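PDB 7OMU: macro domain-containing protein from Thermosipho africanus, which joins a DarT-family domain to a macro domain in a single chain, with adenosine-5-diphosphoribose bound on the macro-domain side. Local coordinates for residues I182-S188 against I205-P211; V59-I64 against M93-L97; I332-R337 against L371-L376. The protein carries 1 engineered substitution. All blocks are in the same frame, centred on the assembly; numbering follows the deposited sequence.

Interaction 1: I182-S188 against I205-P211; sequences ISAIYVS and IPVIPDP
I185 and V187 pair with V207 and P209 across a short parallel ladder, and the pairing shows how such a ladder uses every second residue of a strand. I185 straddles V207: its N donates to P206 O (3.0 Å, 159° at the hydrogen), and its O receives I208 N at 3.0 Å. V187 straddles P209 in the same way, though its N reaches I208 O through a weak, strongly bent bond, while D210 N meets V187 O at 2.8 Å. Of the second strand, I208 turns both its N and its O to the neighbour, whereas P209 lies at a position whose N is not used in the ladder, so a proline costs no bond there. The two short strand axes diverge by 27°.

Side chains sort themselves onto the two faces. On one, Y186 and I208 lie alongside each other and point the same way: they are paired on that face, and in both the gamma atom (CG of Y186, chi1 -69°, and CG1 of I208) is anti to the carbonyl carbon. CD1 of I208 runs out along the ring as far as Y186 CE1 (3.6 Å), and the same methyl lies against A184 CB (3.8 Å). On the other face V187 CG2 touches V207 CG1 at 4.0 Å, and I185 CD1 reaches I205 CG2 at 3.8 Å.

Within the four-stranded mixed sheet, strand 182-187 runs between strand 107-113, antiparallel to it, and the outermost strand 207-209. Helix 190-200 links the pair as a beta-alpha-beta crossover and covers the I185, V187 and V207 face through V192, A193 and L196. On the opposite face the Y186 ring stacks with F213, while its hydroxyl is hydrogen-bonded to E25 of strand 25-31.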
ATOM      1  N   ILE A 182     -18.042   2.761  17.755  1.00 93.23           N
ATOM      2  CA  ILE A 182     -17.121   1.761  17.130  1.00 91.37           C
ATOM      3  C   ILE A 182     -17.934   0.704  16.362  1.00 91.77           C
ATOM      4  O   ILE A 182     -18.761   0.007  16.997  1.00 92.58           O
ATOM      5  CB  ILE A 182     -16.194   1.131  18.188  1.00 90.84           C
ATOM      6  CG1 ILE A 182     -15.293   2.185  18.832  1.00 91.15           C
ATOM      7  CG2 ILE A 182     -15.380  -0.009  17.594  1.00 90.41           C
ATOM      8  CD1 ILE A 182     -14.382   1.641  19.917  1.00 93.22           C
ATOM      9  N   SER A 183     -17.678   0.584  15.050  1.00 89.87           N
ATOM     10  CA  SER A 183     -18.337  -0.353  14.099  1.00 91.00           C
ATOM     11  C   SER A 183     -17.746  -1.750  14.253  1.00 88.59           C
ATOM     12  O   SER A 183     -18.514  -2.714  14.379  1.00 93.44           O
ATOM     13  CB  SER A 183     -18.159   0.082  12.666  1.00 94.17           C
ATOM     14  OG  SER A 183     -18.665   1.386  12.442  1.00102.26           O
ATOM     15  N   ALA A 184     -16.422  -1.838  14.169  1.00 84.80           N
ATOM     16  CA  ALA A 184     -15.669  -3.101  14.041  1.00 83.86           C
ATOM     17  C   ALA A 184     -14.190  -2.834  14.297  1.00 81.96           C
ATOM     18  O   ALA A 184     -13.813  -1.661  14.452  1.00 81.70           O
ATOM     19  CB  ALA A 184     -15.886  -3.679  12.668  1.00 84.19           C
ATOM     20  N   ILE A 185     -13.388  -3.894  14.342  1.00 83.01           N
ATOM     21  CA  ILE A 185     -11.905  -3.807  14.446  1.00 82.56           C
ATOM     22  C   ILE A 185     -11.314  -4.643  13.311  1.00 80.32           C
ATOM     23  O   ILE A 185     -11.652  -5.842  13.222  1.00 77.31           O
ATOM     24  CB  ILE A 185     -11.425  -4.254  15.840  1.00 82.94           C
ATOM     25  CG1 ILE A 185     -11.960  -3.330  16.936  1.00 82.85           C
ATOM     26  CG2 ILE A 185      -9.909  -4.358  15.885  1.00 82.67           C
ATOM     27  CD1 ILE A 185     -12.582  -4.074  18.080  1.00 85.87           C
ATOM     28  N   TYR A 186     -10.508  -4.006  12.461  1.00 80.08           N
ATOM     29  CA  TYR A 186      -9.815  -4.646  11.318  1.00 81.12           C
ATOM     30  C   TYR A 186      -8.452  -5.135  11.805  1.00 81.72           C
ATOM     31  O   TYR A 186      -7.831  -4.477  12.658  1.00 79.72           O
ATOM     32  CB  TYR A 186      -9.740  -3.685  10.129  1.00 81.58           C
ATOM     33  CG  TYR A 186     -11.077  -3.402   9.497  1.00 83.54           C
ATOM     34  CD1 TYR A 186     -11.654  -4.293   8.605  1.00 84.41           C
ATOM     35  CD2 TYR A 186     -11.786  -2.255   9.813  1.00 85.93           C
ATOM     36  CE1 TYR A 186     -12.892  -4.047   8.032  1.00 85.21           C
ATOM     37  CE2 TYR A 186     -13.025  -1.995   9.248  1.00 87.23           C
ATOM     38  CZ  TYR A 186     -13.576  -2.891   8.351  1.00 85.44           C
ATOM     39  OH  TYR A 186     -14.791  -2.635   7.797  1.00 86.10           O
ATOM     40  N   VAL A 187      -8.025  -6.276  11.267  1.00 85.52           N
ATOM     41  CA  VAL A 187      -6.911  -7.109  11.799  1.00 87.63           C
ATOM     42  C   VAL A 187      -6.257  -7.839  10.622  1.00 86.89           C
ATOM     43  O   VAL A 187      -6.958  -8.095   9.636  1.00 85.12           O
ATOM     44  CB  VAL A 187      -7.465  -8.071  12.865  1.00 90.78           C
ATOM     45  CG1 VAL A 187      -6.517  -9.214  13.155  1.00 94.70           C
ATOM     46  CG2 VAL A 187      -7.803  -7.339  14.154  1.00 92.71           C
ATOM     47  N   SER A 188      -4.963  -8.151  10.724  1.00 90.15           N
ATOM     48  CA  SER A 188      -4.103  -8.607   9.600  1.00 93.56           C
ATOM     49  C   SER A 188      -4.456 -10.023   9.121  1.00 94.32           C
ATOM     50  O   SER A 188      -4.383 -10.235   7.892  1.00 95.28           O
ATOM     51  CB  SER A 188      -2.651  -8.507   9.971  1.00 97.76           C
ATOM     52  OG  SER A 188      -2.382  -9.205  11.180  1.00103.98           O
ATOM     53  N   ILE A 205     -19.489  -6.668  18.443  1.00120.94           N
ATOM     54  CA  ILE A 205     -18.456  -5.857  17.727  1.00113.16           C
ATOM     55  C   ILE A 205     -17.630  -6.782  16.835  1.00107.40           C
ATOM     56  O   ILE A 205     -16.771  -7.511  17.329  1.00108.84           O
ATOM     57  CB  ILE A 205     -17.593  -5.061  18.728  1.00113.30           C
ATOM     58  CG1 ILE A 205     -18.428  -3.945  19.366  1.00116.58           C
ATOM     59  CG2 ILE A 205     -16.327  -4.519  18.073  1.00109.57           C
ATOM     60  CD1 ILE A 205     -17.638  -2.879  20.088  1.00117.69           C
ATOM     61  N   PRO A 206     -17.858  -6.766  15.499  1.00 99.15           N
ATOM     62  CA  PRO A 206     -17.160  -7.658  14.576  1.00 95.12           C
ATOM     63  C   PRO A 206     -15.641  -7.447  14.574  1.00 91.66           C
ATOM     64  O   PRO A 206     -15.201  -6.310  14.570  1.00 88.22           O
ATOM     65  CB  PRO A 206     -17.695  -7.288  13.184  1.00 95.31           C
ATOM     66  CG  PRO A 206     -18.967  -6.513  13.440  1.00 96.68           C
ATOM     67  CD  PRO A 206     -18.792  -5.875  14.800  1.00 98.22           C
ATOM     68  N   VAL A 207     -14.885  -8.546  14.581  1.00 91.31           N
ATOM     69  CA  VAL A 207     -13.424  -8.553  14.276  1.00 92.00           C
ATOM     70  C   VAL A 207     -13.246  -9.123  12.866  1.00 92.13           C
ATOM     71  O   VAL A 207     -13.480 -10.330  12.674  1.00 94.80           O
ATOM     72  CB  VAL A 207     -12.618  -9.343  15.322  1.00 92.93           C
ATOM     73  CG1 VAL A 207     -11.130  -9.321  15.009  1.00 92.24           C
ATOM     74  CG2 VAL A 207     -12.873  -8.827  16.729  1.00 93.27           C
ATOM     75  N   ILE A 208     -12.864  -8.264  11.923  1.00 91.99           N
ATOM     76  CA  ILE A 208     -12.740  -8.582  10.472  1.00 91.39           C
ATOM     77  C   ILE A 208     -11.261  -8.713  10.133  1.00 87.83           C
ATOM     78  O   ILE A 208     -10.486  -7.786  10.356  1.00 87.14           O
ATOM     79  CB  ILE A 208     -13.415  -7.484   9.628  1.00 93.34           C
ATOM     80  CG1 ILE A 208     -14.880  -7.290  10.035  1.00 95.96           C
ATOM     81  CG2 ILE A 208     -13.266  -7.781   8.143  1.00 91.56           C
ATOM     82  CD1 ILE A 208     -15.453  -5.954   9.634  1.00 97.39           C
ATOM     83  N   PRO A 209     -10.822  -9.871   9.602  1.00 86.51           N
ATOM     84  CA  PRO A 209      -9.466 -10.009   9.080  1.00 87.00           C
ATOM     85  C   PRO A 209      -9.434  -9.475   7.642  1.00 86.23           C
ATOM     86  O   PRO A 209     -10.261  -9.889   6.859  1.00 86.00           O
ATOM     87  CB  PRO A 209      -9.222 -11.520   9.166  1.00 85.48           C
ATOM     88  CG  PRO A 209     -10.595 -12.121   8.937  1.00 87.53           C
ATOM     89  CD  PRO A 209     -11.596 -11.111   9.468  1.00 87.70           C
ATOM     90  N   ASP A 210      -8.515  -8.554   7.343  1.00 85.10           N
ATOM     91  CA  ASP A 210      -8.351  -7.970   5.988  1.00 84.86           C
ATOM     92  C   ASP A 210      -6.903  -7.529   5.792  1.00 84.19           C
ATOM     93  O   ASP A 210      -6.527  -6.414   6.142  1.00 82.67           O
ATOM     94  CB  ASP A 210      -9.336  -6.825   5.765  1.00 85.22           C
ATOM     95  CG  ASP A 210      -9.393  -6.364   4.323  1.00 83.44           C
ATOM     96  OD1 ASP A 210      -8.400  -6.590   3.589  1.00 80.82           O
ATOM     97  OD2 ASP A 210     -10.433  -5.792   3.949  1.00 82.73           O
ATOM     98  N   PRO A 211      -6.054  -8.389   5.192  1.00 84.99           N
ATOM     99  CA  PRO A 211      -4.638  -8.076   4.998  1.00 86.27           C
ATOM    100  C   PRO A 211      -4.371  -6.774   4.221  1.00 85.15           C
ATOM    101  O   PRO A 211      -3.312  -6.183   4.415  1.00 82.96           O
ATOM    102  CB  PRO A 211      -4.113  -9.288   4.199  1.00 88.21           C
ATOM    103  CG  PRO A 211      -5.078 -10.408   4.502  1.00 88.03           C
ATOM    104  CD  PRO A 211      -6.412  -9.721   4.681  1.00 87.86           C
TER

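Interaction 2: V59-I64 against M93-L97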
ATOM      1  N   VAL A  59       2.981   2.489  20.062  1.00153.13           N
ATOM      2  CA  VAL A  59       4.246   2.754  19.305  1.00153.24           C
ATOM      3  C   VAL A  59       3.984   3.876  18.293  1.00146.05           C
ATOM      4  O   VAL A  59       3.453   3.589  17.210  1.00139.17           O
ATOM      5  CB  VAL A  59       4.794   1.481  18.620  1.00156.51           C
ATOM      6  CG1 VAL A  59       5.998   1.769  17.727  1.00155.70           C
ATOM      7  CG2 VAL A  59       5.140   0.395  19.633  1.00156.20           C
ATOM      8  N   TYR A  60       4.318   5.111  18.678  1.00145.68           N
ATOM      9  CA  TYR A  60       4.496   6.298  17.800  1.00145.28           C
ATOM     10  C   TYR A  60       5.850   6.930  18.147  1.00146.06           C
ATOM     11  O   TYR A  60       6.022   7.315  19.318  1.00148.72           O
ATOM     12  CB  TYR A  60       3.382   7.330  18.010  1.00143.96           C
ATOM     13  CG  TYR A  60       2.104   7.086  17.249  1.00143.16           C
ATOM     14  CD1 TYR A  60       2.104   6.956  15.868  1.00141.35           C
ATOM     15  CD2 TYR A  60       0.882   7.026  17.903  1.00144.90           C
ATOM     16  CE1 TYR A  60       0.932   6.733  15.162  1.00141.11           C
ATOM     17  CE2 TYR A  60      -0.301   6.813  17.211  1.00143.19           C
ATOM     18  CZ  TYR A  60      -0.277   6.662  15.835  1.00142.26           C
ATOM     19  OH  TYR A  60      -1.441   6.445  15.151  1.00138.89           O
ATOM     20  N   ASP A  61       6.772   7.036  17.185  1.00144.22           N
ATOM     21  CA  ASP A  61       8.130   7.609  17.407  1.00143.78           C
ATOM     22  C   ASP A  61       7.988   8.995  18.048  1.00138.56           C
ATOM     23  O   ASP A  61       7.094   9.752  17.618  1.00132.31           O
ATOM     24  CB  ASP A  61       8.946   7.667  16.113  1.00148.07           C
ATOM     25  CG  ASP A  61      10.447   7.525  16.323  1.00155.35           C
ATOM     26  OD1 ASP A  61      10.970   8.112  17.294  1.00160.43           O
ATOM     27  OD2 ASP A  61      11.083   6.808  15.523  1.00157.91           O
ATOM     28  N   ASN A  62       8.834   9.301  19.043  1.00136.89           N
ATOM     29  CA  ASN A  62       8.821  10.564  19.833  1.00134.09           C
ATOM     30  C   ASN A  62       8.843  11.771  18.891  1.00131.45           C
ATOM     31  O   ASN A  62       8.181  12.774  19.218  1.00133.17           O
ATOM     32  CB  ASN A  62       9.996  10.644  20.812  1.00136.11           C
ATOM     33  CG  ASN A  62       9.650  10.113  22.184  1.00137.08           C
ATOM     34  OD1 ASN A  62      10.202   9.105  22.620  1.00137.56           O
ATOM     35  ND2 ASN A  62       8.731  10.781  22.864  1.00136.80           N
ATOM     36  N   SER A  63       9.595  11.674  17.789  1.00128.04           N
ATOM     37  CA  SER A  63       9.676  12.691  16.708  1.00125.78           C
ATOM     38  C   SER A  63       8.264  13.107  16.272  1.00127.19           C
ATOM     39  O   SER A  63       8.034  14.326  16.129  1.00130.79           O
ATOM     40  CB  SER A  63      10.496  12.186  15.549  1.00123.49           C
ATOM     41  OG  SER A  63      10.066  10.897  15.137  1.00121.15           O
ATOM     42  N   ILE A  64       7.354  12.136  16.096  1.00127.43           N
ATOM     43  CA  ILE A  64       5.928  12.363  15.696  1.00124.26           C
ATOM     44  C   ILE A  64       5.151  12.952  16.882  1.00125.59           C
ATOM     45  O   ILE A  64       4.402  13.924  16.657  1.00129.05           O
ATOM     46  CB  ILE A  64       5.275  11.064  15.176  1.00122.35           C
ATOM     47  CG1 ILE A  64       5.935  10.577  13.884  1.00120.90           C
ATOM     48  CG2 ILE A  64       3.773  11.234  14.999  1.00121.48           C
ATOM     49  CD1 ILE A  64       6.182   9.095  13.868  1.00123.22           C
ATOM     50  N   MET A  93       1.512   6.727   7.645  1.00 80.58           N
ATOM     51  CA  MET A  93       1.653   6.509   9.107  1.00 86.43           C
ATOM     52  C   MET A  93       1.678   5.002   9.369  1.00 85.38           C
ATOM     53  O   MET A  93       2.650   4.525   9.994  1.00 85.06           O
ATOM     54  CB  MET A  93       0.508   7.144   9.901  1.00 96.90           C
ATOM     55  CG  MET A  93       0.678   7.010  11.409  1.00105.89           C
ATOM     56  SD  MET A  93       2.289   7.637  11.957  1.00123.36           S
ATOM     57  CE  MET A  93       1.849   9.325  12.376  1.00122.34           C
ATOM     58  N   LEU A  94       0.660   4.281   8.895  1.00 84.13           N
ATOM     59  CA  LEU A  94       0.569   2.804   9.038  1.00 83.31           C
ATOM     60  C   LEU A  94       1.820   2.161   8.428  1.00 81.54           C
ATOM     61  O   LEU A  94       2.388   1.247   9.057  1.00 79.92           O
ATOM     62  CB  LEU A  94      -0.701   2.289   8.357  1.00 81.59           C
ATOM     63  CG  LEU A  94      -0.967   0.796   8.530  1.00 83.15           C
ATOM     64  CD1 LEU A  94      -0.921   0.382   9.995  1.00 85.92           C
ATOM     65  CD2 LEU A  94      -2.308   0.426   7.936  1.00 83.22           C
ATOM     66  N   TYR A  95       2.248   2.645   7.262  1.00 80.69           N
ATOM     67  CA  TYR A  95       3.466   2.167   6.566  1.00 82.67           C
ATOM     68  C   TYR A  95       4.697   2.432   7.437  1.00 85.48           C
ATOM     69  O   TYR A  95       5.563   1.543   7.510  1.00 86.07           O
ATOM     70  CB  TYR A  95       3.636   2.832   5.202  1.00 82.69           C
ATOM     71  CG  TYR A  95       4.592   2.086   4.313  1.00 85.05           C
ATOM     72  CD1 TYR A  95       4.158   1.008   3.561  1.00 87.68           C
ATOM     73  CD2 TYR A  95       5.937   2.417   4.263  1.00 85.80           C
ATOM     74  CE1 TYR A  95       5.030   0.302   2.749  1.00 91.27           C
ATOM     75  CE2 TYR A  95       6.822   1.718   3.461  1.00 87.29           C
ATOM     76  CZ  TYR A  95       6.365   0.659   2.699  1.00 90.98           C
ATOM     77  OH  TYR A  95       7.225  -0.042   1.905  1.00 96.41           O
ATOM     78  N   ARG A  96       4.777   3.618   8.052  1.00 88.45           N
ATOM     79  CA  ARG A  96       5.907   4.016   8.934  1.00 92.22           C
ATOM     80  C   ARG A  96       6.002   3.029  10.099  1.00 90.83           C
ATOM     81  O   ARG A  96       7.132   2.625  10.427  1.00 90.58           O
ATOM     82  CB  ARG A  96       5.749   5.446   9.462  1.00 98.36           C
ATOM     83  CG  ARG A  96       6.601   5.755  10.689  1.00103.95           C
ATOM     84  CD  ARG A  96       6.937   7.214  10.855  1.00109.46           C
ATOM     85  NE  ARG A  96       8.294   7.363  11.363  1.00116.64           N
ATOM     86  CZ  ARG A  96       8.946   8.514  11.493  1.00127.68           C
ATOM     87  NH1 ARG A  96       8.369   9.658  11.163  1.00132.25           N
ATOM     88  NH2 ARG A  96      10.184   8.520  11.963  1.00132.83           N
ATOM     89  N   LEU A  97       4.865   2.676  10.706  1.00 88.44           N
ATOM     90  CA  LEU A  97       4.820   1.769  11.881  1.00 90.45           C
ATOM     91  C   LEU A  97       5.349   0.389  11.484  1.00 91.25           C
ATOM     92  O   LEU A  97       6.074  -0.215  12.293  1.00 97.58           O
ATOM     93  CB  LEU A  97       3.388   1.674  12.418  1.00 89.74           C
ATOM     94  CG  LEU A  97       2.787   2.953  12.997  1.00 89.58           C
ATOM     95  CD1 LEU A  97       1.539   2.629  13.793  1.00 88.78           C
ATOM     96  CD2 LEU A  97       3.779   3.715  13.868  1.00 93.80           C
TER
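A Met-aromatic contact between M93 and Y60 lies at the centre of this meeting between the start of helix 62-70 and the side of helix 92-99, a worked case of a helix start that meets its neighbour through van der Waals and sulfur contacts. The sulfur comes to the rim of the ring, not over it: M93 SD is 3.6 Å from Y60 CE1, and the line from SD to the ring centroid lies 77° off the ring normal. CG of M93 approaches the same edge, in the plane of the ring. The methionine leaves its helix with CG anti to the backbone N (chi1 -176°) and then bends at both later torsions, which brings the methyl CE round to I64 CG2 at 3.8 Å.

Beside the methionine, CD2 of L97 comes up against the chain just before the helix, 3.4 Å from V59 O and 4.2 Å from Y60 CD1.

The third element is R96. CD1 of I64 lies over one face of its guanidinium, off toward the rim and 3.5 Å from R96 NH1, so the flat cation is covered on that side by an aliphatic methyl. D61 is at the N-cap position of helix 62-70, though its side chain makes no capping bond; its OD2 lies 4.1 Å from R96 NH2. The oxygen is well out of the guanidinium plane and no N-H is aimed at it, so any attraction is probably a general one between opposite charges. The first turn of that helix is closed by the backbone, I64 N to D61 O at 2.8 Å.

Further in, L97 rests on I29 of strand 25-31, while D61 and R96 lie on the partly exposed side. The motif is the edge-on Met-aromatic contact, here joining the N-terminal turn of helix 62-70 to helix 92-99 within the DarT-family part of the chain.

Interaction 3: I332-R337 against L371-L376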
ATOM      1  N   ILE A 332       8.442 -11.727 -25.145  1.00 96.64           N
ATOM      2  CA  ILE A 332       8.254 -12.138 -23.724  1.00 93.14           C
ATOM      3  C   ILE A 332       9.167 -13.336 -23.437  1.00 94.79           C
ATOM      4  O   ILE A 332       9.969 -13.250 -22.488  1.00 94.80           O
ATOM      5  CB  ILE A 332       6.770 -12.442 -23.451  1.00 90.02           C
ATOM      6  CG1 ILE A 332       5.929 -11.167 -23.532  1.00 90.00           C
ATOM      7  CG2 ILE A 332       6.596 -13.164 -22.124  1.00 90.09           C
ATOM      8  CD1 ILE A 332       4.434 -11.401 -23.494  1.00 90.96           C
ATOM      9  N   GLU A 333       9.050 -14.406 -24.230  1.00 95.77           N
ATOM     10  CA  GLU A 333       9.879 -15.637 -24.109  1.00 96.12           C
ATOM     11  C   GLU A 333      11.350 -15.221 -23.993  1.00 93.96           C
ATOM     12  O   GLU A 333      12.031 -15.705 -23.072  1.00 92.08           O
ATOM     13  CB  GLU A 333       9.636 -16.568 -25.299  1.00 99.04           C
ATOM     14  CG  GLU A 333      10.234 -17.957 -25.121  1.00101.37           C
ATOM     15  CD  GLU A 333       9.344 -19.104 -25.570  1.00103.19           C
ATOM     16  OE1 GLU A 333       8.385 -18.850 -26.336  1.00102.72           O
ATOM     17  OE2 GLU A 333       9.604 -20.250 -25.142  1.00105.47           O
ATOM     18  N   SER A 334      11.796 -14.328 -24.878  1.00 93.20           N
ATOM     19  CA  SER A 334      13.161 -13.740 -24.897  1.00 93.89           C
ATOM     20  C   SER A 334      13.496 -13.133 -23.529  1.00 90.23           C
ATOM     21  O   SER A 334      14.499 -13.545 -22.928  1.00 88.50           O
ATOM     22  CB  SER A 334      13.285 -12.710 -25.983  1.00 95.90           C
ATOM     23  OG  SER A 334      14.563 -12.094 -25.929  1.00100.16           O
ATOM     24  N   GLY A 335      12.683 -12.177 -23.074  1.00 88.17           N
ATOM     25  CA  GLY A 335      12.871 -11.459 -21.800  1.00 87.62           C
ATOM     26  C   GLY A 335      12.927 -12.408 -20.614  1.00 87.19           C
ATOM     27  O   GLY A 335      13.759 -12.180 -19.718  1.00 88.87           O
ATOM     28  N   LEU A 336      12.074 -13.435 -20.601  1.00 86.67           N
ATOM     29  CA  LEU A 336      12.007 -14.435 -19.500  1.00 88.01           C
ATOM     30  C   LEU A 336      13.310 -15.240 -19.474  1.00 89.72           C
ATOM     31  O   LEU A 336      13.863 -15.423 -18.378  1.00 91.80           O
ATOM     32  CB  LEU A 336      10.783 -15.334 -19.695  1.00 88.74           C
ATOM     33  CG  LEU A 336       9.435 -14.654 -19.456  1.00 87.45           C
ATOM     34  CD1 LEU A 336       8.292 -15.489 -20.012  1.00 87.51           C
ATOM     35  CD2 LEU A 336       9.227 -14.382 -17.975  1.00 86.97           C
ATOM     36  N   ARG A 337      13.786 -15.681 -20.642  1.00 91.43           N
ATOM     37  CA  ARG A 337      15.097 -16.364 -20.801  1.00 92.20           C
ATOM     38  C   ARG A 337      16.189 -15.456 -20.235  1.00 91.33           C
ATOM     39  O   ARG A 337      17.017 -15.952 -19.448  1.00 91.26           O
ATOM     40  CB  ARG A 337      15.369 -16.689 -22.273  1.00 95.11           C
ATOM     41  CG  ARG A 337      16.743 -17.290 -22.540  1.00 98.83           C
ATOM     42  CD  ARG A 337      16.855 -17.950 -23.904  1.00100.84           C
ATOM     43  NE  ARG A 337      15.874 -19.015 -24.097  1.00100.27           N
ATOM     44  CZ  ARG A 337      15.980 -20.260 -23.631  1.00100.78           C
ATOM     45  NH1 ARG A 337      17.030 -20.630 -22.914  1.00101.36           N
ATOM     46  NH2 ARG A 337      15.016 -21.129 -23.876  1.00102.03           N
ATOM     47  N   LEU A 371       3.709 -19.775 -19.832  1.00 86.82           N
ATOM     48  CA  LEU A 371       5.005 -19.296 -20.384  1.00 87.85           C
ATOM     49  C   LEU A 371       5.856 -18.691 -19.259  1.00 87.82           C
ATOM     50  O   LEU A 371       7.012 -19.113 -19.107  1.00 92.85           O
ATOM     51  CB  LEU A 371       4.737 -18.272 -21.493  1.00 86.54           C
ATOM     52  CG  LEU A 371       5.976 -17.648 -22.132  1.00 86.78           C
ATOM     53  CD1 LEU A 371       6.947 -18.719 -22.621  1.00 87.95           C
ATOM     54  CD2 LEU A 371       5.579 -16.714 -23.265  1.00 86.80           C
ATOM     55  N   MET A 372       5.295 -17.751 -18.497  1.00 86.01           N
ATOM     56  CA  MET A 372       5.992 -17.042 -17.391  1.00 85.72           C
ATOM     57  C   MET A 372       6.428 -18.061 -16.332  1.00 86.11           C
ATOM     58  O   MET A 372       7.585 -17.986 -15.889  1.00 87.42           O
ATOM     59  CB  MET A 372       5.081 -16.007 -16.727  1.00 85.96           C
ATOM     60  CG  MET A 372       4.833 -14.772 -17.559  1.00 84.79           C
ATOM     61  SD  MET A 372       3.715 -13.631 -16.703  1.00 83.71           S
ATOM     62  CE  MET A 372       4.850 -12.894 -15.532  1.00 80.77           C
ATOM     63  N   CYS A 373       5.527 -18.958 -15.929  1.00 85.96           N
ATOM     64  CA  CYS A 373       5.776 -19.970 -14.867  1.00 87.97           C
ATOM     65  C   CYS A 373       6.894 -20.913 -15.322  1.00 88.57           C
ATOM     66  O   CYS A 373       7.858 -21.088 -14.555  1.00 88.34           O
ATOM     67  CB  CYS A 373       4.509 -20.748 -14.525  1.00 88.76           C
ATOM     68  SG  CYS A 373       3.304 -19.766 -13.597  1.00 89.36           S
ATOM     69  N   ARG A 374       6.769 -21.466 -16.534  1.00 89.51           N
ATOM     70  CA  ARG A 374       7.772 -22.348 -17.188  1.00 91.60           C
ATOM     71  C   ARG A 374       9.184 -21.833 -16.899  1.00 90.79           C
ATOM     72  O   ARG A 374      10.032 -22.650 -16.526  1.00 93.23           O
ATOM     73  CB  ARG A 374       7.575 -22.386 -18.707  1.00 95.69           C
ATOM     74  CG  ARG A 374       6.558 -23.404 -19.201  1.00101.53           C
ATOM     75  CD  ARG A 374       6.461 -23.370 -20.719  1.00105.87           C
ATOM     76  NE  ARG A 374       7.788 -23.416 -21.338  1.00109.14           N
ATOM     77  CZ  ARG A 374       8.143 -22.807 -22.475  1.00110.23           C
ATOM     78  NH1 ARG A 374       7.276 -22.082 -23.167  1.00110.15           N
ATOM     79  NH2 ARG A 374       9.384 -22.917 -22.917  1.00110.96           N
ATOM     80  N   TYR A 375       9.418 -20.531 -17.080  1.00 88.26           N
ATOM     81  CA  TYR A 375      10.761 -19.904 -16.999  1.00 89.78           C
ATOM     82  C   TYR A 375      11.087 -19.519 -15.554  1.00 90.40           C
ATOM     83  O   TYR A 375      12.193 -19.850 -15.085  1.00 93.36           O
ATOM     84  CB  TYR A 375      10.844 -18.705 -17.945  1.00 90.40           C
ATOM     85  CG  TYR A 375      11.129 -19.087 -19.374  1.00 93.05           C
ATOM     86  CD1 TYR A 375      12.430 -19.296 -19.816  1.00 94.61           C
ATOM     87  CD2 TYR A 375      10.100 -19.267 -20.283  1.00 93.43           C
ATOM     88  CE1 TYR A 375      12.700 -19.660 -21.124  1.00 95.01           C
ATOM     89  CE2 TYR A 375      10.354 -19.638 -21.593  1.00 96.01           C
ATOM     90  CZ  TYR A 375      11.657 -19.835 -22.017  1.00 95.70           C
ATOM     91  OH  TYR A 375      11.902 -20.188 -23.313  1.00 95.92           O
ATOM     92  N   LEU A 376      10.166 -18.837 -14.872  1.00 89.85           N
ATOM     93  CA  LEU A 376      10.433 -18.203 -13.554  1.00 89.92           C
ATOM     94  C   LEU A 376      10.448 -19.254 -12.439  1.00 92.48           C
ATOM     95  O   LEU A 376      10.916 -18.923 -11.333  1.00 96.80           O
ATOM     96  CB  LEU A 376       9.375 -17.129 -13.293  1.00 87.66           C
ATOM     97  CG  LEU A 376       9.436 -15.921 -14.222  1.00 87.59           C
ATOM     98  CD1 LEU A 376       8.219 -15.034 -14.032  1.00 86.34           C
ATOM     99  CD2 LEU A 376      10.711 -15.128 -13.994  1.00 87.93           C
TER
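The hydroxyl of Y375 donates to E333 OE2 at 2.9 Å, and two arginines extend this bond into a small polar network. The carboxylate offers its anti lone pair, away from OE1, and stands almost perpendicular to the ring (85°), with OE2 near the plane of the ring. R374 NH2 forms a salt bridge with E333 OE2 at 3.5 Å, its hydrogen bond weak, the oxygen lying at the edge of that guanidinium. R337 NH2 makes a weak bond to Y375 OH, 3.3 Å away, so the hydroxyl donates one firm bond and accepts at most a weak one. E333 reaches the site because its CG is anti to the backbone N (chi1 -169°) and its chain then bends.

Beneath this polar edge lies the apolar seam. L336 is a knob in the hole formed by L371, M372, Y375 and L376: its CB rests on Y375 CG (3.8 Å), CD1 on L371 CG (3.8 Å), and CD2 on L376 CG (4.1 Å). I332 CG2 continues the seam to L371 CD2 at 3.9 Å.

The short helix axes run nearly parallel, 20° apart. M372 and L376 seat helix 365-376 on strands 351-354 and 383-386 while helix 329-346 lies beside it, consistent with the alpha/beta/alpha layers of macro domains.

In the fold
The three contacts illustrate how chemistry follows position in a two-domain chain. Interactions 1 and 2 both belong to the DarT-family part, about 8 Å apart at their nearest atoms and without touching; strand 25-31 is touched by side chains of both. Interaction 3 is in the macro domain, its centre about 40 and 41 Å from theirs. Interaction 1, partly buried at a sheet border, relies on backbone hydrogen bonds. Interaction 2, also partly buried, relies on side-chain packing with sulfur and loosely placed charges. Interaction 3, the most buried, combines an apolar knob with a polar cluster at its outer edge, joining two helices.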